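Long-range contacts in prolyl oligopeptidase (PDB 1YR2), which probably hydrolyses oligopeptides after proline, and far less readily after alanine, as a serine endopeptidase of the S9A family: residues G185-T190 and V209-L214; Y224-E229 and T244-R249. All blocks are in the same frame, centred on the assembly; numbering follows the deposited sequence.

Contact 1 (G185-T190 and V209-L214); sequences GSDWRT and VKFSGL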
loop_
_atom_site.group_PDB
_atom_site.type_symbol
_atom_site.label_atom_id
_atom_site.label_comp_id
_atom_site.label_asym_id
_atom_site.label_seq_id
_atom_site.Cartn_x
_atom_site.Cartn_y
_atom_site.Cartn_z
ATOM N N GLY A 185 -10.085 11.918 18.526
ATOM C CA GLY A 185 -8.815 11.662 17.877
ATOM C C GLY A 185 -7.660 11.681 18.862
ATOM O O GLY A 185 -6.527 11.911 18.465
ATOM N N SER A 186 -7.942 11.462 20.140
ATOM C CA SER A 186 -6.897 11.402 21.168
ATOM C C SER A 186 -5.905 10.252 20.965
ATOM O O SER A 186 -6.255 9.184 20.462
ATOM C CB SER A 186 -7.551 11.261 22.533
ATOM O OG SER A 186 -6.572 11.278 23.530
ATOM N N ASP A 187 -4.654 10.460 21.367
ATOM C CA ASP A 187 -3.668 9.354 21.435
ATOM C C ASP A 187 -3.814 8.507 22.699
ATOM O O ASP A 187 -3.238 7.429 22.781
ATOM C CB ASP A 187 -2.250 9.914 21.399
ATOM C CG ASP A 187 -1.870 10.480 20.055
ATOM O OD1 ASP A 187 -2.274 9.910 19.005
ATOM O OD2 ASP A 187 -1.117 11.474 19.979
ATOM N N TRP A 188 -4.519 9.034 23.702
ATOM C CA TRP A 188 -4.788 8.284 24.931
ATOM C C TRP A 188 -5.744 7.120 24.584
ATOM O O TRP A 188 -6.536 7.226 23.648
ATOM C CB TRP A 188 -5.455 9.166 25.979
ATOM C CG TRP A 188 -4.565 10.257 26.605
ATOM C CD1 TRP A 188 -4.758 11.630 26.555
ATOM C CD2 TRP A 188 -3.385 10.053 27.392
ATOM N NE1 TRP A 188 -3.750 12.271 27.243
ATOM C CE2 TRP A 188 -2.900 11.333 27.776
ATOM C CE3 TRP A 188 -2.678 8.907 27.818
ATOM C CZ2 TRP A 188 -1.735 11.495 28.547
ATOM C CZ3 TRP A 188 -1.551 9.058 28.592
ATOM C CH2 TRP A 188 -1.085 10.358 28.964
ATOM N N ARG A 189 -5.692 6.049 25.368
ATOM C CA ARG A 189 -6.587 4.930 25.221
ATOM C C ARG A 189 -7.125 4.541 26.574
ATOM O O ARG A 189 -6.513 4.822 27.635
ATOM C CB ARG A 189 -5.850 3.757 24.630
ATOM C CG ARG A 189 -5.388 3.956 23.220
ATOM C CD ARG A 189 -6.499 4.059 22.174
ATOM N NE ARG A 189 -5.934 4.204 20.843
ATOM C CZ ARG A 189 -5.646 5.366 20.273
ATOM N NH1 ARG A 189 -5.832 6.501 20.908
ATOM N NH2 ARG A 189 -5.129 5.389 19.072
ATOM N N THR A 190 -8.285 3.912 26.569
ATOM C CA THR A 190 -8.817 3.279 27.761
ATOM C C THR A 190 -8.838 1.808 27.420
ATOM O O THR A 190 -9.368 1.450 26.366
ATOM C CB THR A 190 -10.229 3.707 28.056
ATOM O OG1 THR A 190 -10.274 5.132 28.291
ATOM C CG2 THR A 190 -10.773 2.982 29.375
ATOM N N VAL A 209 -3.333 4.938 29.119
ATOM C CA VAL A 209 -2.627 4.017 28.245
ATOM C C VAL A 209 -2.377 4.817 26.974
ATOM O O VAL A 209 -3.241 5.583 26.531
ATOM C CB VAL A 209 -3.523 2.836 27.960
ATOM C CG1 VAL A 209 -2.932 1.942 26.912
ATOM C CG2 VAL A 209 -3.821 2.068 29.250
ATOM N N LYS A 210 -1.200 4.678 26.416
ATOM C CA LYS A 210 -0.889 5.387 25.197
ATOM C C LYS A 210 0.260 4.747 24.499
ATOM O O LYS A 210 1.240 4.346 25.144
ATOM C CB LYS A 210 -0.604 6.873 25.477
ATOM C CG LYS A 210 -0.147 7.657 24.225
ATOM C CD LYS A 210 -0.077 9.180 24.391
ATOM C CE LYS A 210 0.684 9.671 25.560
ATOM N NZ LYS A 210 0.653 11.191 25.583
ATOM N N PHE A 211 0.164 4.637 23.175
ATOM C CA PHE A 211 1.243 3.995 22.403
ATOM C C PHE A 211 1.659 2.643 22.985
ATOM O O PHE A 211 2.852 2.376 23.174
ATOM C CB PHE A 211 2.482 4.924 22.284
ATOM C CG PHE A 211 2.178 6.257 21.662
ATOM C CD1 PHE A 211 1.310 6.346 20.591
ATOM C CD2 PHE A 211 2.812 7.411 22.134
ATOM C CE1 PHE A 211 1.000 7.609 20.048
ATOM C CE2 PHE A 211 2.537 8.643 21.599
ATOM C CZ PHE A 211 1.604 8.738 20.548
ATOM N N SER A 212 0.664 1.784 23.206
ATOM C CA SER A 212 0.816 0.517 23.915
ATOM C C SER A 212 0.425 -0.703 23.096
ATOM O O SER A 212 -0.433 -0.612 22.218
ATOM C CB SER A 212 -0.131 0.595 25.085
ATOM O OG SER A 212 -0.007 -0.496 25.970
ATOM N N GLY A 213 1.012 -1.829 23.420
ATOM C CA GLY A 213 0.458 -3.128 23.112
ATOM C C GLY A 213 -0.588 -3.577 24.099
ATOM O O GLY A 213 -0.956 -2.859 25.039
ATOM N N LEU A 214 -1.095 -4.777 23.869
ATOM C CA LEU A 214 -1.951 -5.447 24.812
ATOM C C LEU A 214 -1.343 -6.825 24.803
ATOM O O LEU A 214 -1.262 -7.466 23.744
ATOM C CB LEU A 214 -3.381 -5.528 24.300
ATOM C CG LEU A 214 -4.125 -4.237 24.087
ATOM C CD1 LEU A 214 -5.464 -4.532 23.458
ATOM C CD2 LEU A 214 -4.265 -3.462 25.382
HETATM O O HOH W 1 -2.212 5.198 21.640
#
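In a four-stranded antiparallel blade of the beta-propeller, R189 and V209 form a hydrogen-bonded pair between strands 188-195 and 204-210. R189 N donates to V209 O at 2.8 Å, and the two side chains share one face of the sheet, where the branched V209 rests a methyl, CG1, against R189 CB. On the other face K210 meets W188. K210 CG stands anti to the backbone N (chi1 175°), and a bend at chi3 (51°) lays CE and NZ over the six-membered ring of W188, K210 NZ 4.0 Å from the centroid in a cation-pi contact. Lysine suits this place because its methylenes also pack: K210 CB lies 3.7 Å from W188 CE3, and CG and CD pass alongside D187. Beyond W188 and K210 a water bridges the two segments, donating to D187 O at 2.7 Å and accepting from F211 N at 2.9 Å. The turn before strand 188-195 is steadied from within: S186 OG accepts from W188 N in an ST turn, while R189 NH1 holds S186 O at 2.8 Å and W188 O at 2.9 Å. R189 NE completes a salt bridge with D166 of strand 163-170, two strands away. K210 NZ bonds to N240 and faces the ring of F227, while V209 packs on Y224 of strand 221-226 in the next blade.

Contact 2 (Y224-E229 and T244-R249); sequences YSRFAE and TVWLHR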
loop_
_atom_site.group_PDB
_atom_site.type_symbol
_atom_site.label_atom_id
_atom_site.label_comp_id
_atom_site.label_asym_id
_atom_site.label_seq_id
_atom_site.Cartn_x
_atom_site.Cartn_y
_atom_site.Cartn_z
ATOM N N TYR A 224 0.812 -3.742 29.688
ATOM C CA TYR A 224 0.468 -2.584 28.896
ATOM C C TYR A 224 1.460 -1.457 29.200
ATOM O O TYR A 224 2.224 -1.512 30.162
ATOM C CB TYR A 224 -0.975 -2.137 29.200
ATOM C CG TYR A 224 -1.193 -1.564 30.597
ATOM C CD1 TYR A 224 -1.380 -2.402 31.711
ATOM C CD2 TYR A 224 -1.219 -0.196 30.812
ATOM C CE1 TYR A 224 -1.555 -1.875 32.964
ATOM C CE2 TYR A 224 -1.360 0.339 32.084
ATOM C CZ TYR A 224 -1.587 -0.514 33.152
ATOM O OH TYR A 224 -1.797 0.032 34.395
ATOM N N SER A 225 1.467 -0.452 28.349
ATOM C CA SER A 225 2.299 0.714 28.557
ATOM C C SER A 225 1.439 1.942 28.786
ATOM O O SER A 225 0.350 2.066 28.227
ATOM C CB SER A 225 3.205 0.931 27.346
ATOM O OG SER A 225 4.006 -0.235 27.115
ATOM N N ARG A 226 1.920 2.819 29.663
ATOM C CA ARG A 226 1.206 4.008 30.058
ATOM C C ARG A 226 2.188 5.152 30.393
ATOM O O ARG A 226 3.391 4.939 30.480
ATOM C CB ARG A 226 0.327 3.747 31.261
ATOM C CG ARG A 226 1.063 3.331 32.545
ATOM C CD ARG A 226 0.176 3.448 33.810
ATOM N NE ARG A 226 0.006 4.863 34.098
ATOM C CZ ARG A 226 -0.821 5.376 35.016
ATOM N NH1 ARG A 226 -1.520 4.565 35.803
ATOM N NH2 ARG A 226 -0.905 6.708 35.148
ATOM N N PHE A 227 1.617 6.328 30.594
ATOM C CA PHE A 227 2.329 7.534 30.993
ATOM C C PHE A 227 1.720 8.073 32.279
ATOM O O PHE A 227 0.639 7.682 32.660
ATOM C CB PHE A 227 2.231 8.623 29.930
ATOM C CG PHE A 227 2.932 8.278 28.653
ATOM C CD1 PHE A 227 2.345 7.423 27.717
ATOM C CD2 PHE A 227 4.174 8.813 28.375
ATOM C CE1 PHE A 227 3.009 7.083 26.507
ATOM C CE2 PHE A 227 4.827 8.477 27.209
ATOM C CZ PHE A 227 4.223 7.591 26.263
ATOM N N ALA A 228 2.426 8.982 32.938
ATOM C CA ALA A 228 1.911 9.607 34.165
ATOM C C ALA A 228 0.596 10.314 33.888
ATOM O O ALA A 228 0.400 10.876 32.822
ATOM C CB ALA A 228 2.911 10.601 34.737
ATOM N N GLU A 229 -0.306 10.277 34.866
ATOM C CA GLU A 229 -1.529 11.050 34.776
ATOM C C GLU A 229 -1.050 12.527 34.874
ATOM O O GLU A 229 -0.451 12.926 35.901
ATOM C CB GLU A 229 -2.553 10.589 35.854
ATOM C CG GLU A 229 -2.953 11.594 36.922
ATOM C CD GLU A 229 -4.462 11.788 37.058
ATOM O OE1 GLU A 229 -5.058 12.613 36.319
ATOM O OE2 GLU A 229 -5.056 11.129 37.926
ATOM N N THR A 244 6.068 3.824 30.698
ATOM C CA THR A 244 6.390 2.679 31.577
ATOM C C THR A 244 5.479 1.475 31.317
ATOM O O THR A 244 4.345 1.643 30.938
ATOM C CB THR A 244 6.382 3.074 33.069
ATOM O OG1 THR A 244 5.126 3.656 33.405
ATOM C CG2 THR A 244 7.348 4.182 33.330
ATOM N N VAL A 245 6.033 0.279 31.469
ATOM C CA VAL A 245 5.311 -0.981 31.293
ATOM C C VAL A 245 4.837 -1.424 32.681
ATOM O O VAL A 245 5.630 -1.409 33.608
ATOM C CB VAL A 245 6.197 -2.046 30.656
ATOM C CG1 VAL A 245 5.406 -3.370 30.471
ATOM C CG2 VAL A 245 6.716 -1.583 29.362
ATOM N N TRP A 246 3.538 -1.718 32.797
ATOM C CA TRP A 246 2.866 -2.205 34.008
ATOM C C TRP A 246 2.094 -3.494 33.751
ATOM O O TRP A 246 1.780 -3.826 32.591
ATOM C CB TRP A 246 1.880 -1.169 34.504
ATOM C CG TRP A 246 2.462 0.109 34.917
ATOM C CD1 TRP A 246 3.020 1.092 34.110
ATOM C CD2 TRP A 246 2.559 0.604 36.262
ATOM N NE1 TRP A 246 3.448 2.147 34.885
ATOM C CE2 TRP A 246 3.157 1.890 36.199
ATOM C CE3 TRP A 246 2.185 0.087 37.531
ATOM C CZ2 TRP A 246 3.404 2.661 37.344
ATOM C CZ3 TRP A 246 2.424 0.842 38.649
ATOM C CH2 TRP A 246 3.036 2.123 38.558
ATOM N N LEU A 247 1.747 -4.174 34.851
ATOM C CA LEU A 247 0.984 -5.421 34.838
ATOM C C LEU A 247 -0.303 -5.141 35.589
ATOM O O LEU A 247 -0.293 -4.727 36.754
ATOM C CB LEU A 247 1.741 -6.573 35.493
ATOM C CG LEU A 247 1.056 -7.935 35.542
ATOM C CD1 LEU A 247 0.958 -8.480 34.108
ATOM C CD2 LEU A 247 1.801 -8.892 36.439
ATOM N N HIS A 248 -1.418 -5.381 34.921
ATOM C CA HIS A 248 -2.709 -5.309 35.568
ATOM C C HIS A 248 -3.236 -6.707 35.884
ATOM O O HIS A 248 -3.366 -7.549 34.980
ATOM C CB HIS A 248 -3.740 -4.594 34.690
ATOM C CG HIS A 248 -5.103 -4.563 35.298
ATOM N ND1 HIS A 248 -5.361 -3.907 36.477
ATOM C CD2 HIS A 248 -6.274 -5.149 34.923
ATOM C CE1 HIS A 248 -6.642 -4.052 36.788
ATOM N NE2 HIS A 248 -7.213 -4.816 35.875
ATOM N N ARG A 249 -3.638 -6.911 37.135
ATOM C CA ARG A 249 -4.309 -8.165 37.527
ATOM C C ARG A 249 -5.822 -8.041 37.514
ATOM O O ARG A 249 -6.392 -7.123 38.058
ATOM C CB ARG A 249 -3.780 -8.655 38.876
ATOM C CG ARG A 249 -2.319 -9.172 38.745
ATOM C CD ARG A 249 -1.770 -9.732 40.049
ATOM N NE ARG A 249 -0.401 -10.225 39.915
ATOM C CZ ARG A 249 0.678 -9.502 40.163
ATOM N NH1 ARG A 249 0.593 -8.229 40.552
ATOM N NH2 ARG A 249 1.855 -10.065 40.024
#
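F227 O is held by two nitrogens of R226, whose methylenes meanwhile lie against the indole of W246 on the facing strand. R226 NE reaches F227 O at 3.2 Å and R226 NH2 reaches it at 3.1 Å, both from the same face of the carbonyl plane. CG of R226 sits between its backbone N and carbonyl carbon (chi1 62°), which points the chain at W246: R226 CG comes within 3.4 Å of W246 CD1, and CD lies over one face of the five-membered ring. The indole is fixed in turn by W246 NE1, which donates to T244 OG1 at 2.7 Å; threonine supplies a short hydroxyl two residues back on the same side of the strand. Antiparallel backbone bonds join R226 to T244 and Y224 to W246, among them T244 N to R226 O at 2.9 Å. Y224 lies beside W246 on this face, its CZ 3.8 Å from W246 CB, and its hydroxyl bonds to D257. On the other face S225 and V245 pair, and S225 OG is bonded to H271 O. With an alanine in place of R226, F227 O would probably lose the two donors that hold it, and the W246 ring face under CD its packing partner. The guanidinium is too far from the indole for more than weak cation-pi attraction, so the arginine divides its work: hydrocarbon chain on the ring, charged end on a carbonyl.

The two contacts lie in successive blades of the propeller, with centres 11 Å apart. They come in series along the chain: contact 1 joins the last two strands of the sheet 163-210, and contact 2 joins the two middle strands of the sheet 215-261. The connection from 209-214 leads into the second blade, and on the way S212 OG probably hydrogen-bonds to S225 N at 2.8 Å. V209 CG1 packs on S225 O nearby, and K210 CE on F227 CD1. Thus the outer edge of one blade is sewn to the next by both polar and apolar contacts, within the propeller domain rather than the alpha/beta-hydrolase domain.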